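Local coordinates for Alr1585 protein (Nostoc sp., PDB 5C2I), which binds haem and, as a member of the dye-decolorizing (DyP-type) peroxidase family, probably uses hydrogen peroxide to oxidise dyes and other substrates, at residues D78-F81 and K82-K86; F96-R100 and H101-Y105; N395-N398 and F399-R403. The protein carries 1 engineered substitution. All coordinates share one frame; numbering follows the deposited sequence.

Contact 1: D78-F81 and K82-K86; sequences DEAF and KYRQK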
loop_
_atom_site.group_PDB
_atom_site.type_symbol
_atom_site.label_atom_id
_atom_site.label_comp_id
_atom_site.label_asym_id
_atom_site.label_seq_id
_atom_site.Cartn_x
_atom_site.Cartn_y
_atom_site.Cartn_z
ATOM N N ASP A 78 3.486 -30.335 -5.230
ATOM C CA ASP A 78 4.254 -30.007 -6.452
ATOM C C ASP A 78 4.017 -28.558 -6.873
ATOM O O ASP A 78 4.953 -27.875 -7.275
ATOM C CB ASP A 78 3.903 -30.943 -7.607
ATOM C CG ASP A 78 4.401 -32.389 -7.376
ATOM O OD1 ASP A 78 5.120 -32.641 -6.378
ATOM O OD2 ASP A 78 4.078 -33.287 -8.184
ATOM N N GLU A 79 2.782 -28.071 -6.728
ATOM C CA GLU A 79 2.442 -26.689 -7.067
ATOM C C GLU A 79 3.147 -25.723 -6.107
ATOM O O GLU A 79 3.615 -24.658 -6.538
ATOM C CB GLU A 79 0.901 -26.457 -6.981
ATOM C CG GLU A 79 0.104 -27.045 -8.154
ATOM C CD GLU A 79 -1.400 -27.058 -7.893
ATOM O OE1 GLU A 79 -1.837 -26.928 -6.742
ATOM O OE2 GLU A 79 -2.155 -27.225 -8.834
ATOM N N ALA A 80 3.197 -26.066 -4.818
ATOM C CA ALA A 80 3.909 -25.230 -3.847
ATOM C C ALA A 80 5.418 -25.233 -4.144
ATOM O O ALA A 80 6.072 -24.191 -4.099
ATOM C CB ALA A 80 3.636 -25.687 -2.424
ATOM N N PHE A 81 5.951 -26.399 -4.514
ATOM C CA PHE A 81 7.394 -26.539 -4.818
ATOM C C PHE A 81 7.761 -25.688 -6.029
ATOM O O PHE A 81 8.759 -24.955 -6.003
ATOM C CB PHE A 81 7.754 -28.017 -5.046
ATOM C CG PHE A 81 9.219 -28.273 -5.338
ATOM C CD1 PHE A 81 10.124 -28.485 -4.296
ATOM C CD2 PHE A 81 9.682 -28.363 -6.643
ATOM C CE1 PHE A 81 11.474 -28.760 -4.569
ATOM C CE2 PHE A 81 11.041 -28.630 -6.921
ATOM C CZ PHE A 81 11.922 -28.832 -5.871
ATOM N N LYS A 82 6.966 -25.802 -7.097
ATOM C CA LYS A 82 7.226 -25.054 -8.338
ATOM C C LYS A 82 7.089 -23.547 -8.097
ATOM O O LYS A 82 7.859 -22.765 -8.651
ATOM C CB LYS A 82 6.290 -25.512 -9.478
ATOM C CG LYS A 82 6.946 -26.417 -10.504
ATOM C CD LYS A 82 6.058 -26.602 -11.733
ATOM C CE LYS A 82 6.565 -27.722 -12.633
ATOM N NZ LYS A 82 6.302 -29.067 -12.035
ATOM N N TYR A 83 6.113 -23.149 -7.282
ATOM C CA TYR A 83 5.957 -21.743 -6.925
ATOM C C TYR A 83 7.196 -21.187 -6.183
ATOM O O TYR A 83 7.727 -20.139 -6.579
ATOM C CB TYR A 83 4.692 -21.477 -6.113
ATOM C CG TYR A 83 4.625 -20.031 -5.670
ATOM C CD1 TYR A 83 4.278 -19.016 -6.569
ATOM C CD2 TYR A 83 4.976 -19.671 -4.369
ATOM C CE1 TYR A 83 4.263 -17.688 -6.177
ATOM C CE2 TYR A 83 4.957 -18.347 -3.971
ATOM C CZ TYR A 83 4.600 -17.370 -4.875
ATOM O OH TYR A 83 4.580 -16.064 -4.464
ATOM N N ARG A 84 7.681 -21.892 -5.158
ATOM C CA ARG A 84 8.889 -21.442 -4.426
ATOM C C ARG A 84 10.136 -21.420 -5.303
ATOM O O ARG A 84 10.927 -20.494 -5.231
ATOM C CB ARG A 84 9.221 -22.349 -3.244
ATOM C CG ARG A 84 8.346 -22.294 -2.017
ATOM C CD ARG A 84 8.973 -23.136 -0.899
ATOM N NE ARG A 84 8.907 -24.578 -1.171
ATOM C CZ ARG A 84 7.811 -25.342 -1.025
ATOM N NH1 ARG A 84 6.650 -24.824 -0.628
ATOM N NH2 ARG A 84 7.881 -26.632 -1.279
ATOM N N GLN A 85 10.308 -22.443 -6.126
ATOM C CA GLN A 85 11.539 -22.633 -6.880
ATOM C C GLN A 85 11.606 -21.731 -8.129
ATOM O O GLN A 85 12.682 -21.238 -8.476
ATOM C CB GLN A 85 11.661 -24.100 -7.298
ATOM C CG GLN A 85 13.029 -24.491 -7.836
ATOM C CD GLN A 85 12.976 -25.732 -8.705
ATOM O OE1 GLN A 85 12.078 -25.883 -9.528
ATOM N NE2 GLN A 85 13.939 -26.628 -8.526
ATOM N N LYS A 86 10.473 -21.527 -8.803
ATOM C CA LYS A 86 10.443 -20.830 -10.097
ATOM C C LYS A 86 9.411 -19.696 -10.228
ATOM O O LYS A 86 9.276 -19.122 -11.309
ATOM C CB LYS A 86 10.192 -21.861 -11.202
ATOM C CG LYS A 86 11.054 -23.112 -11.080
ATOM C CD LYS A 86 11.250 -23.752 -12.446
ATOM C CE LYS A 86 9.923 -23.986 -13.151
ATOM N NZ LYS A 86 9.735 -25.376 -13.640
#
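Lys82 N donates to Asp78 O at 2.9 Å, the shortest of the four i to i+4 backbone bonds joining 78-81 to 82-86 near the C-terminal end of the α-helix 73-86, a surface helix of the first ferredoxin-like (dimeric α+β barrel) domain. The other three bonds run from Tyr83, Arg84 and Gln85 back to Glu79, Ala80 and Phe81.

The side chains of Phe81, Arg84 and Gln85 gather on one flank of the helix. Arg84 doubles back toward the preceding turn: its chain bends at chi3 (-71°) and lays one face of the guanidinium over Ala80 O, which sits 3.6 Å from NH1 and toward the rim of the group. The carbonyl also receives the backbone N-H of Arg84, and the cation lying face-on to it probably adds some electrostatic attraction; the like charge of Arg213 lies close to NH1. NH1 also touches Ala80 CB, and NH2 comes within 3.6 Å of Phe81 CA. The planes of the Phe81 ring and the guanidinium stand 84° apart, close to perpendicular.

One turn after Phe81, Gln85 reaches the far end of the same ring. With CG anti to its backbone N, the Phe81 ring stands out from the helix and leans slightly toward the C-terminal end, where the Gln85 amide, tipped slightly back, meets it; the two planes are 56° apart.

The acidic residues at the start look elsewhere, Asp78 forming a salt bridge to Lys74 and Glu79 one to Arg40. Phe81 CE2 lies 3.9 Å from Gln85 NE2.

Contact 2: F96-R100 and H101-Y105; sequences FFLSR and HGYEY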
loop_
_atom_site.group_PDB
_atom_site.type_symbol
_atom_site.label_atom_id
_atom_site.label_comp_id
_atom_site.label_asym_id
_atom_site.label_seq_id
_atom_site.Cartn_x
_atom_site.Cartn_y
_atom_site.Cartn_z
ATOM N N PHE A 96 -13.599 -31.920 -3.646
ATOM C CA PHE A 96 -14.991 -32.343 -3.805
ATOM C C PHE A 96 -15.375 -33.247 -2.632
ATOM O O PHE A 96 -14.666 -34.229 -2.339
ATOM C CB PHE A 96 -15.172 -33.084 -5.122
ATOM C CG PHE A 96 -16.593 -33.518 -5.399
ATOM C CD1 PHE A 96 -17.506 -32.623 -5.897
ATOM C CD2 PHE A 96 -17.010 -34.813 -5.129
ATOM C CE1 PHE A 96 -18.831 -32.994 -6.089
ATOM C CE2 PHE A 96 -18.316 -35.209 -5.365
ATOM C CZ PHE A 96 -19.222 -34.294 -5.856
ATOM N N PHE A 97 -16.493 -32.931 -1.991
ATOM C CA PHE A 97 -16.986 -33.695 -0.833
ATOM C C PHE A 97 -18.405 -34.205 -1.047
ATOM O O PHE A 97 -19.226 -33.514 -1.676
ATOM C CB PHE A 97 -16.965 -32.827 0.416
ATOM C CG PHE A 97 -15.672 -32.071 0.661
ATOM C CD1 PHE A 97 -14.623 -32.647 1.311
ATOM C CD2 PHE A 97 -15.539 -30.740 0.249
ATOM C CE1 PHE A 97 -13.445 -31.932 1.523
ATOM C CE2 PHE A 97 -14.405 -30.016 0.497
ATOM C CZ PHE A 97 -13.336 -30.610 1.130
ATOM N N LEU A 98 -18.700 -35.382 -0.508
ATOM C CA LEU A 98 -20.049 -35.966 -0.525
ATOM C C LEU A 98 -20.605 -36.103 0.870
ATOM O O LEU A 98 -19.896 -36.516 1.788
ATOM C CB LEU A 98 -20.054 -37.356 -1.200
ATOM C CG LEU A 98 -19.823 -37.338 -2.713
ATOM C CD1 LEU A 98 -19.460 -38.722 -3.208
ATOM C CD2 LEU A 98 -21.040 -36.800 -3.439
ATOM N N SER A 99 -21.891 -35.781 1.026
ATOM C CA SER A 99 -22.631 -36.122 2.242
ATOM C C SER A 99 -23.147 -37.552 2.158
ATOM O O SER A 99 -23.142 -38.162 1.072
ATOM C CB SER A 99 -23.829 -35.174 2.429
ATOM O OG SER A 99 -24.844 -35.425 1.459
ATOM N N ARG A 100 -23.641 -38.081 3.277
ATOM C CA ARG A 100 -24.327 -39.366 3.215
ATOM C C ARG A 100 -25.489 -39.334 2.223
ATOM O O ARG A 100 -25.690 -40.286 1.429
ATOM C CB ARG A 100 -24.792 -39.847 4.588
ATOM C CG ARG A 100 -25.517 -41.222 4.524
ATOM C CD ARG A 100 -27.037 -41.086 4.415
ATOM N NE ARG A 100 -27.613 -40.500 5.644
ATOM C CZ ARG A 100 -28.890 -40.186 5.851
ATOM N NH1 ARG A 100 -29.831 -40.437 4.954
ATOM N NH2 ARG A 100 -29.252 -39.696 7.038
ATOM N N HIS A 101 -26.282 -38.254 2.237
ATOM C CA HIS A 101 -27.402 -38.141 1.292
ATOM C C HIS A 101 -26.890 -38.185 -0.146
ATOM O O HIS A 101 -27.551 -38.706 -1.052
ATOM C CB HIS A 101 -28.272 -36.890 1.553
ATOM C CG HIS A 101 -29.294 -37.064 2.639
ATOM N ND1 HIS A 101 -29.158 -36.485 3.884
ATOM C CD2 HIS A 101 -30.460 -37.749 2.683
ATOM C CE1 HIS A 101 -30.200 -36.777 4.638
ATOM N NE2 HIS A 101 -31.002 -37.547 3.936
ATOM N N GLY A 102 -25.735 -37.596 -0.371
ATOM C CA GLY A 102 -25.120 -37.603 -1.695
ATOM C C GLY A 102 -24.764 -38.997 -2.169
ATOM O O GLY A 102 -24.961 -39.333 -3.318
ATOM N N TYR A 103 -24.207 -39.797 -1.280
ATOM C CA TYR A 103 -23.942 -41.206 -1.575
ATOM C C TYR A 103 -25.212 -41.949 -1.925
ATOM O O TYR A 103 -25.234 -42.741 -2.869
ATOM C CB TYR A 103 -23.238 -41.894 -0.395
ATOM C CG TYR A 103 -21.704 -41.771 -0.420
ATOM C CD1 TYR A 103 -20.921 -42.711 -1.107
ATOM C CD2 TYR A 103 -21.052 -40.749 0.267
ATOM C CE1 TYR A 103 -19.520 -42.621 -1.095
ATOM C CE2 TYR A 103 -19.663 -40.630 0.251
ATOM C CZ TYR A 103 -18.908 -41.577 -0.436
ATOM O OH TYR A 103 -17.537 -41.437 -0.456
ATOM N N GLU A 104 -26.286 -41.666 -1.203
ATOM C CA GLU A 104 -27.571 -42.316 -1.497
ATOM C C GLU A 104 -28.085 -41.909 -2.871
ATOM O O GLU A 104 -28.567 -42.758 -3.614
ATOM C CB GLU A 104 -28.589 -42.033 -0.408
ATOM C CG GLU A 104 -28.262 -42.724 0.895
ATOM C CD GLU A 104 -29.347 -42.416 1.932
ATOM O OE1 GLU A 104 -29.608 -41.253 2.263
ATOM O OE2 GLU A 104 -29.992 -43.332 2.401
ATOM N N TYR A 105 -28.004 -40.610 -3.177
ATOM C CA TYR A 105 -28.395 -40.103 -4.496
ATOM C C TYR A 105 -27.637 -40.851 -5.612
ATOM O O TYR A 105 -28.230 -41.216 -6.621
ATOM C CB TYR A 105 -28.129 -38.588 -4.619
ATOM C CG TYR A 105 -28.413 -38.130 -6.018
ATOM C CD1 TYR A 105 -27.435 -38.213 -6.995
ATOM C CD2 TYR A 105 -29.666 -37.675 -6.376
ATOM C CE1 TYR A 105 -27.718 -37.850 -8.308
ATOM C CE2 TYR A 105 -29.956 -37.292 -7.671
ATOM C CZ TYR A 105 -28.975 -37.383 -8.637
ATOM O OH TYR A 105 -29.269 -37.018 -9.956
#
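A strand-to-helix turn of the first ferredoxin-like domain is held here by an N-cap, between strand 93-98 and helix 100-105, with Ser99 as the N-cap residue. Ser99 OG accepts from Gly102 N at 3.0 Å, its chi1 of 70° turning the hydroxyl back over the first turn of the helix. The same oxygen is hydrogen-bonded to Ile148 O, which ties the cap to the segment leading into strand 150-156 of the same chain. Ser99 O then receives Tyr103 N, the first i to i+4 bond of the helix.

On the buried side, Leu98 and Tyr103 pack at about a right angle. Leu98 CD1 sits over one face of the tyrosine ring, 4.1 Å from its centroid, a CH-pi contact, while Leu98 CB touches Tyr103 CE2 at 3.6 Å. Phe457 of strand 448-458 also meets Tyr103.

Toward the solvent, the Arg100 chain folds at chi2 and chi3 to reach Glu104, one turn later. In this salt bridge Arg100 NH1 donates to Glu104 OE1 at 2.8 Å, the oxygen lying in the guanidinium plane while the donor stands above the carboxylate plane. Arg100 NE is hydrogen-bonded to Arg120 O, and His101 CE1 lies over one face of the Arg100 guanidinium, 3.8 Å from CZ.

Contact 3: N395-N398 and F399-R403; sequences NQFN and FMQSR. With HEM (protoporphyrin IX containing Fe), chain E; EDO (1,2-ethanediol), chain G.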
loop_
_atom_site.group_PDB
_atom_site.type_symbol
_atom_site.label_atom_id
_atom_site.label_comp_id
_atom_site.label_asym_id
_atom_site.label_seq_id
_atom_site.Cartn_x
_atom_site.Cartn_y
_atom_site.Cartn_z
ATOM N N ASN A 395 -15.433 -39.158 17.801
ATOM C CA ASN A 395 -14.306 -39.067 18.710
ATOM C C ASN A 395 -13.482 -37.769 18.608
ATOM O O ASN A 395 -12.679 -37.463 19.492
ATOM C CB ASN A 395 -13.370 -40.233 18.477
ATOM C CG ASN A 395 -12.379 -40.382 19.623
ATOM O OD1 ASN A 395 -12.774 -40.552 20.749
ATOM N ND2 ASN A 395 -11.093 -40.284 19.326
ATOM N N GLN A 396 -13.714 -36.975 17.565
ATOM C CA GLN A 396 -12.929 -35.751 17.334
ATOM C C GLN A 396 -13.833 -34.514 17.424
ATOM O O GLN A 396 -14.175 -34.143 18.532
ATOM C CB GLN A 396 -12.046 -35.894 16.066
ATOM C CG GLN A 396 -11.024 -37.005 16.338
ATOM C CD GLN A 396 -10.201 -37.465 15.142
ATOM O OE1 GLN A 396 -10.551 -38.432 14.458
ATOM N NE2 GLN A 396 -9.117 -36.760 14.873
ATOM N N PHE A 397 -14.277 -33.903 16.329
ATOM C CA PHE A 397 -15.099 -32.705 16.476
ATOM C C PHE A 397 -16.269 -32.868 17.478
ATOM O O PHE A 397 -16.476 -31.991 18.325
ATOM C CB PHE A 397 -15.650 -32.162 15.162
ATOM C CG PHE A 397 -16.658 -31.096 15.369
ATOM C CD1 PHE A 397 -16.257 -29.792 15.629
ATOM C CD2 PHE A 397 -18.012 -31.386 15.396
ATOM C CE1 PHE A 397 -17.219 -28.810 15.925
ATOM C CE2 PHE A 397 -18.943 -30.417 15.669
ATOM C CZ PHE A 397 -18.543 -29.122 15.934
ATOM N N ASN A 398 -17.113 -33.889 17.304
ATOM C CA ASN A 398 -18.296 -33.987 18.163
ATOM C C ASN A 398 -17.911 -34.115 19.634
ATOM O O ASN A 398 -18.603 -33.577 20.521
ATOM C CB ASN A 398 -19.213 -35.152 17.774
ATOM C CG ASN A 398 -20.146 -34.824 16.619
ATOM O OD1 ASN A 398 -19.945 -33.868 15.876
ATOM N ND2 ASN A 398 -21.163 -35.644 16.456
ATOM N N PHE A 399 -16.855 -34.884 19.882
ATOM C CA PHE A 399 -16.309 -35.084 21.229
ATOM C C PHE A 399 -15.829 -33.762 21.825
ATOM O O PHE A 399 -16.186 -33.425 22.939
ATOM C CB PHE A 399 -15.182 -36.106 21.170
ATOM C CG PHE A 399 -14.788 -36.671 22.498
ATOM C CD1 PHE A 399 -13.920 -35.970 23.339
ATOM C CD2 PHE A 399 -15.226 -37.936 22.889
ATOM C CE1 PHE A 399 -13.545 -36.504 24.568
ATOM C CE2 PHE A 399 -14.824 -38.479 24.099
ATOM C CZ PHE A 399 -14.015 -37.744 24.967
ATOM N N MET A 400 -15.071 -32.999 21.035
ATOM C CA MET A 400 -14.501 -31.763 21.475
ATOM C C MET A 400 -15.616 -30.769 21.862
ATOM O O MET A 400 -15.556 -30.148 22.937
ATOM C CB MET A 400 -13.594 -31.205 20.406
ATOM C CG MET A 400 -12.800 -29.996 20.783
ATOM S SD MET A 400 -11.654 -29.534 19.470
ATOM C CE MET A 400 -10.419 -30.800 19.688
ATOM N N GLN A 401 -16.620 -30.628 20.994
ATOM C CA GLN A 401 -17.736 -29.707 21.276
ATOM C C GLN A 401 -18.569 -30.201 22.463
ATOM O O GLN A 401 -18.853 -29.430 23.405
ATOM C CB GLN A 401 -18.623 -29.547 20.051
ATOM C CG GLN A 401 -19.749 -28.527 20.212
ATOM C CD GLN A 401 -19.284 -27.098 20.067
ATOM O OE1 GLN A 401 -18.619 -26.730 19.085
ATOM N NE2 GLN A 401 -19.604 -26.281 21.043
ATOM N N SER A 402 -18.997 -31.457 22.401
ATOM C CA SER A 402 -20.009 -31.946 23.320
ATOM C C SER A 402 -19.481 -32.351 24.692
ATOM O O SER A 402 -20.192 -32.207 25.690
ATOM C CB SER A 402 -20.827 -33.083 22.675
ATOM O OG SER A 402 -20.084 -34.295 22.617
ATOM N N ARG A 403 -18.255 -32.864 24.745
ATOM C CA ARG A 403 -17.692 -33.386 25.992
ATOM C C ARG A 403 -16.721 -32.430 26.648
ATOM O O ARG A 403 -16.469 -32.515 27.859
ATOM C CB ARG A 403 -17.004 -34.739 25.733
ATOM C CG ARG A 403 -17.905 -35.776 25.035
ATOM C CD ARG A 403 -18.738 -36.569 26.010
ATOM N NE ARG A 403 -17.929 -37.338 26.980
ATOM C CZ ARG A 403 -17.628 -38.642 26.898
ATOM N NH1 ARG A 403 -18.053 -39.385 25.878
ATOM N NH2 ARG A 403 -16.879 -39.208 27.855
HETATM C CHA HEM E . -7.890 -22.571 18.764
HETATM C CHB HEM E . -11.011 -19.030 17.773
HETATM C CHC HEM E . -14.469 -22.324 16.993
HETATM C CHD HEM E . -11.387 -25.808 18.235
HETATM C C1A HEM E . -8.444 -21.315 18.582
HETATM C C2A HEM E . -7.755 -20.080 18.769
HETATM C C3A HEM E . -8.633 -19.092 18.490
HETATM C C4A HEM E . -9.844 -19.710 18.110
HETATM C CMA HEM E . -8.388 -17.607 18.506
HETATM C CAA HEM E . -6.295 -19.879 19.200
HETATM C CBA HEM E . -5.226 -19.857 18.105
HETATM C CGA HEM E . -5.234 -21.179 17.388
HETATM O O1A HEM E . -4.608 -22.186 17.832
HETATM O O2A HEM E . -5.879 -21.269 16.342
HETATM C C1B HEM E . -12.211 -19.651 17.431
HETATM C C2B HEM E . -13.391 -18.945 17.008
HETATM C C3B HEM E . -14.329 -19.844 16.753
HETATM C C4B HEM E . -13.732 -21.139 17.089
HETATM C CMB HEM E . -13.490 -17.468 16.857
HETATM C CAB HEM E . -15.709 -19.706 16.225
HETATM C CBB HEM E . -16.127 -18.668 15.479
HETATM C C1C HEM E . -13.948 -23.588 17.316
HETATM C C2C HEM E . -14.661 -24.767 17.388
HETATM C C3C HEM E . -13.783 -25.750 17.766
HETATM C C4C HEM E . -12.527 -25.147 17.894
HETATM C CMC HEM E . -16.109 -24.989 17.060
HETATM C CAC HEM E . -14.026 -27.166 18.036
HETATM C CBC HEM E . -15.119 -27.736 18.482
HETATM C C1D HEM E . -10.159 -25.162 18.355
HETATM C C2D HEM E . -8.940 -25.912 18.638
HETATM C C3D HEM E . -7.977 -25.022 18.833
HETATM C C4D HEM E . -8.629 -23.713 18.608
HETATM C CMD HEM E . -8.769 -27.420 18.732
HETATM C CAD HEM E . -6.533 -25.324 19.112
HETATM C CBD HEM E . -6.230 -25.530 20.601
HETATM C CGD HEM E . -4.785 -25.866 20.775
HETATM O O1D HEM E . -4.147 -25.153 21.545
HETATM O O2D HEM E . -4.224 -26.844 20.172
HETATM N NA HEM E . -9.745 -21.074 18.253
HETATM N NB HEM E . -12.495 -20.911 17.530
HETATM N NC HEM E . -12.663 -23.798 17.721
HETATM N ND HEM E . -9.952 -23.845 18.421
HETATM FE FE HEM E . -11.194 -22.425 18.021
HETATM C C1 EDO G . -9.487 -41.480 15.995
HETATM O O1 EDO G . -10.534 -40.551 16.300
HETATM C C2 EDO G . -8.178 -41.279 16.760
HETATM O O2 EDO G . -7.606 -39.974 16.701
HETATM O O HOH W 1 -10.866 -22.633 15.715
#
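Met400 N and Gln401 N bond to Gln396 O and Phe397 O in the first turn of helix 397-405, whose N-cap residue is Gln396 and whose side chains help to wall the haem pocket of the C-terminal domain. Among the backbone bonds, Met400 N meets Gln396 O nearly in line with the carbonyl, at 2.9 Å. Asn398 O is gripped twice by Ser402: the amide N and, at 2.7 Å, the hydroxyl OG approach from opposite faces of the carbonyl plane. OG gets there because chi1 of 74° swings it back against the helix.

Polar side-chain bonds come next. Gln396 OE1 accepts from O1 of an ethanediol, probably left by the crystallisation liquor, and Asn395 ND2 donates to that same O1 at 3.1 Å. Gln396 NE2 turns instead to Arg361 O and Ser236 O. An alanine here would keep the backbone carbonyl but is likely to leave Arg361 O and Ser236 O without their amide donor. Gln401 NE2 is hydrogen-bonded to Asn406 OD1 and Ile421 O.

The haem iron carries a water at 2.3 Å.

Apolar and aromatic packing splits between two sides. Next to the porphyrin, Phe397 CE1 touches the vinyl carbon CBC at 3.5 Å and Met400 SD lies 3.6 Å from CAC, while Gln401 CB comes over one face of the Phe397 ring. Away from the haem, the ring of Phe399 runs alongside the Asn395 amide and stacks with His360; Arg403 CG sits over the centre of one of its faces, 4.0 Å above it. Back at the haem, Gln401 OE1 lies 3.7 Å from the methyl carbon CMC.

From the N terminus, contact 1 comes first, at the C-terminal end of helix 73-86. After a short connection the chain enters strand 93-98, an outermost strand of its sheet within this chain, and contact 2 closes the turn into helix 100-105; both lie in the first family domain. Nearly three hundred residues later, in the C-terminal family domain, contact 3 starts helix 397-405, which follows strand 383-390 and borders the haem. The three lie in series; none nests in, crosses or touches another. Contacts 1 and 3 lie on opposite sides of the chain's centre, their centres about 37 Å apart, while contacts 2 and 3 come to about 13 Å between nearest atoms.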